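Local structure of vacuolar protein sorting-associated protein 54 (Mus musculus, 3N1E) at residues E66-F69 against D70-E74. The protein probably acts as a subunit of the GARP complex in retrograde transport from endosomes to the trans-Golgi network, this chain being its C-terminal domain. Sequence-based numbering, arbitrary orientation.
Sequences EAIF and DLLPE
I68 O receives two backbone N-H groups from the chain that follows it. L71 N donates at 2.9 Å from I68 O, with an N-H···O angle of 156°. L72 N adds a weaker bond to the same I68 O, 3.0 Å long and bent to 132°, so that one carbonyl oxygen is shared by two successive amides, three and four residues on, where the helix gives way to the turn. The first bond closes a beta turn over I68-L71, whose two middle residues, F69 and D70, both have helix-like backbone angles, as a type I turn requires.

The exposed corner suits charged D70, while F69, also exposed, gains partial cover from the ring of H65, one turn back along helix 52-68. With F69 CG anti to the backbone N and beside the carbonyl carbon, the ring lies near D70, whose OD1 passes obliquely by it, 3.6 Å from F69 CD2, with the carboxylate and ring planes 65° apart.

The turn belongs to the short link between helix 52-68 and helix 74-98 of this all-helical domain, and P73 occupies the N-cap position of the second helix, a place where its missing amide hydrogen costs nothing. A water bridges the end of the first helix to the turn: it accepts from D70 N at 2.9 Å and donates weakly to A67 O. L71 reaches back past the oxygen end of that carbonyl, its CD1 3.4 Å from A67 O.

Branched I68 and L72 supply the apolar surface beneath the turn, with I68 CB 4.2 Å from L72 CD1. Both side chains also rest on T77 and L80 of helix 74-98, while helix 17-40 meets I68 through L28 and L72 through I21.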
ATOM      1  N   GLU A  66      -3.970  -3.854 -10.802  1.00 11.81           N
ATOM      2  CA  GLU A  66      -4.520  -4.368 -12.067  1.00 15.20           C
ATOM      3  C   GLU A  66      -5.607  -5.413 -11.830  1.00 21.98           C
ATOM      4  O   GLU A  66      -6.630  -5.446 -12.549  1.00 18.14           O
ATOM      5  CB  GLU A  66      -3.395  -4.934 -12.945  1.00 17.05           C
ATOM      6  CG  GLU A  66      -2.551  -3.845 -13.592  1.00 18.75           C
ATOM      7  CD  GLU A  66      -1.225  -4.349 -14.154  1.00 29.15           C
ATOM      8  OE1 GLU A  66      -0.962  -5.574 -14.096  1.00 33.39           O
ATOM      9  OE2 GLU A  66      -0.448  -3.514 -14.665  1.00 24.46           O
ATOM     10  N   ALA A  67      -5.402  -6.250 -10.814  1.00 15.16           N
ATOM     11  CA  ALA A  67      -6.335  -7.326 -10.497  1.00 18.38           C
ATOM     12  C   ALA A  67      -7.681  -6.814  -9.944  1.00 18.06           C
ATOM     13  O   ALA A  67      -8.720  -7.444 -10.191  1.00 18.06           O
ATOM     14  CB  ALA A  67      -5.692  -8.299  -9.509  1.00 14.36           C
ATOM     15  N   ILE A  68      -7.665  -5.727  -9.170  1.00 16.70           N
ATOM     16  CA  ILE A  68      -8.893  -5.267  -8.464  1.00 20.14           C
ATOM     17  C   ILE A  68      -9.554  -4.022  -9.047  1.00 16.17           C
ATOM     18  O   ILE A  68     -10.619  -3.589  -8.578  1.00 18.90           O
ATOM     19  CB  ILE A  68      -8.712  -5.095  -6.913  1.00 23.92           C
ATOM     20  CG1 ILE A  68      -7.568  -4.136  -6.529  1.00 22.78           C
ATOM     21  CG2 ILE A  68      -8.416  -6.420  -6.278  1.00 19.38           C
ATOM     22  CD1 ILE A  68      -7.743  -2.681  -6.845  1.00 21.72           C
ATOM     23  N   PHE A  69      -8.915  -3.427 -10.045  1.00 13.59           N
ATOM     24  CA  PHE A  69      -9.406  -2.175 -10.576  1.00 21.24           C
ATOM     25  C   PHE A  69     -10.882  -2.238 -10.988  1.00 22.38           C
ATOM     26  O   PHE A  69     -11.664  -1.322 -10.661  1.00 22.79           O
ATOM     27  CB  PHE A  69      -8.568  -1.688 -11.751  1.00 24.30           C
ATOM     28  CG  PHE A  69      -8.938  -0.305 -12.184  1.00 26.62           C
ATOM     29  CD1 PHE A  69      -8.579   0.792 -11.408  1.00 26.57           C
ATOM     30  CD2 PHE A  69      -9.708  -0.099 -13.323  1.00 30.97           C
ATOM     31  CE1 PHE A  69      -8.952   2.088 -11.779  1.00 40.94           C
ATOM     32  CE2 PHE A  69     -10.075   1.196 -13.703  1.00 42.79           C
ATOM     33  CZ  PHE A  69      -9.694   2.285 -12.926  1.00 36.67           C
ATOM     34  N   ASP A  70     -11.248  -3.308 -11.690  1.00 18.94           N
ATOM     35  CA  ASP A  70     -12.626  -3.501 -12.161  1.00 28.56           C
ATOM     36  C   ASP A  70     -13.542  -4.214 -11.168  1.00 26.21           C
ATOM     37  O   ASP A  70     -14.714  -4.476 -11.479  1.00 24.60           O
ATOM     38  CB  ASP A  70     -12.624  -4.243 -13.496  1.00 28.37           C
ATOM     39  CG  ASP A  70     -12.079  -3.395 -14.625  1.00 40.21           C
ATOM     40  OD1 ASP A  70     -12.333  -2.168 -14.628  1.00 28.94           O
ATOM     41  OD2 ASP A  70     -11.391  -3.956 -15.509  1.00 44.11           O
ATOM     42  N   LEU A  71     -13.030  -4.490  -9.971  1.00 18.27           N
ATOM     43  CA  LEU A  71     -13.767  -5.242  -8.960  1.00 19.06           C
ATOM     44  C   LEU A  71     -14.127  -4.402  -7.750  1.00 25.09           C
ATOM     45  O   LEU A  71     -14.963  -4.801  -6.943  1.00 24.02           O
ATOM     46  CB  LEU A  71     -12.967  -6.459  -8.496  1.00 19.94           C
ATOM     47  CG  LEU A  71     -12.764  -7.542  -9.536  1.00 20.63           C
ATOM     48  CD1 LEU A  71     -11.750  -8.533  -8.977  1.00 20.57           C
ATOM     49  CD2 LEU A  71     -14.109  -8.227  -9.818  1.00 20.45           C
ATOM     50  N   LEU A  72     -13.481  -3.243  -7.621  1.00 18.81           N
ATOM     51  CA  LEU A  72     -13.760  -2.347  -6.509  1.00 16.94           C
ATOM     52  C   LEU A  72     -14.118  -0.944  -7.002  1.00 17.73           C
ATOM     53  O   LEU A  72     -13.490  -0.440  -7.939  1.00 17.06           O
ATOM     54  CB  LEU A  72     -12.552  -2.256  -5.577  1.00 18.92           C
ATOM     55  CG  LEU A  72     -12.228  -3.417  -4.644  1.00 17.27           C
ATOM     56  CD1 LEU A  72     -10.941  -3.111  -3.908  1.00 19.31           C
ATOM     57  CD2 LEU A  72     -13.359  -3.675  -3.658  1.00 23.52           C
ATOM     58  N   PRO A  73     -15.101  -0.293  -6.347  1.00 14.61           N
ATOM     59  CA  PRO A  73     -15.293   1.127  -6.605  1.00 15.00           C
ATOM     60  C   PRO A  73     -14.018   1.928  -6.253  1.00 14.60           C
ATOM     61  O   PRO A  73     -13.202   1.465  -5.449  1.00 16.65           O
ATOM     62  CB  PRO A  73     -16.455   1.523  -5.671  1.00 23.45           C
ATOM     63  CG  PRO A  73     -17.088   0.256  -5.203  1.00 28.97           C
ATOM     64  CD  PRO A  73     -16.008  -0.810  -5.301  1.00 23.95           C
ATOM     65  N   GLU A  74     -13.861   3.102  -6.862  1.00 18.10           N
ATOM     66  CA  GLU A  74     -12.640   3.912  -6.715  1.00 17.54           C
ATOM     67  C   GLU A  74     -12.324   4.256  -5.250  1.00 19.85           C
ATOM     68  O   GLU A  74     -11.173   4.149  -4.816  1.00 14.78           O
ATOM     69  CB  GLU A  74     -12.698   5.180  -7.579  1.00 18.11           C
ATOM     70  CG  GLU A  74     -11.456   6.085  -7.438  1.00 24.89           C
ATOM     71  CD  GLU A  74     -11.603   7.426  -8.152  1.00 31.84           C
ATOM     72  OE1 GLU A  74     -12.359   8.289  -7.662  1.00 34.86           O
ATOM     73  OE2 GLU A  74     -10.934   7.623  -9.182  1.00 29.66           O
TER
HETATM   74  O   HOH W   1      -9.923  -5.835 -12.347  1.00 37.89           O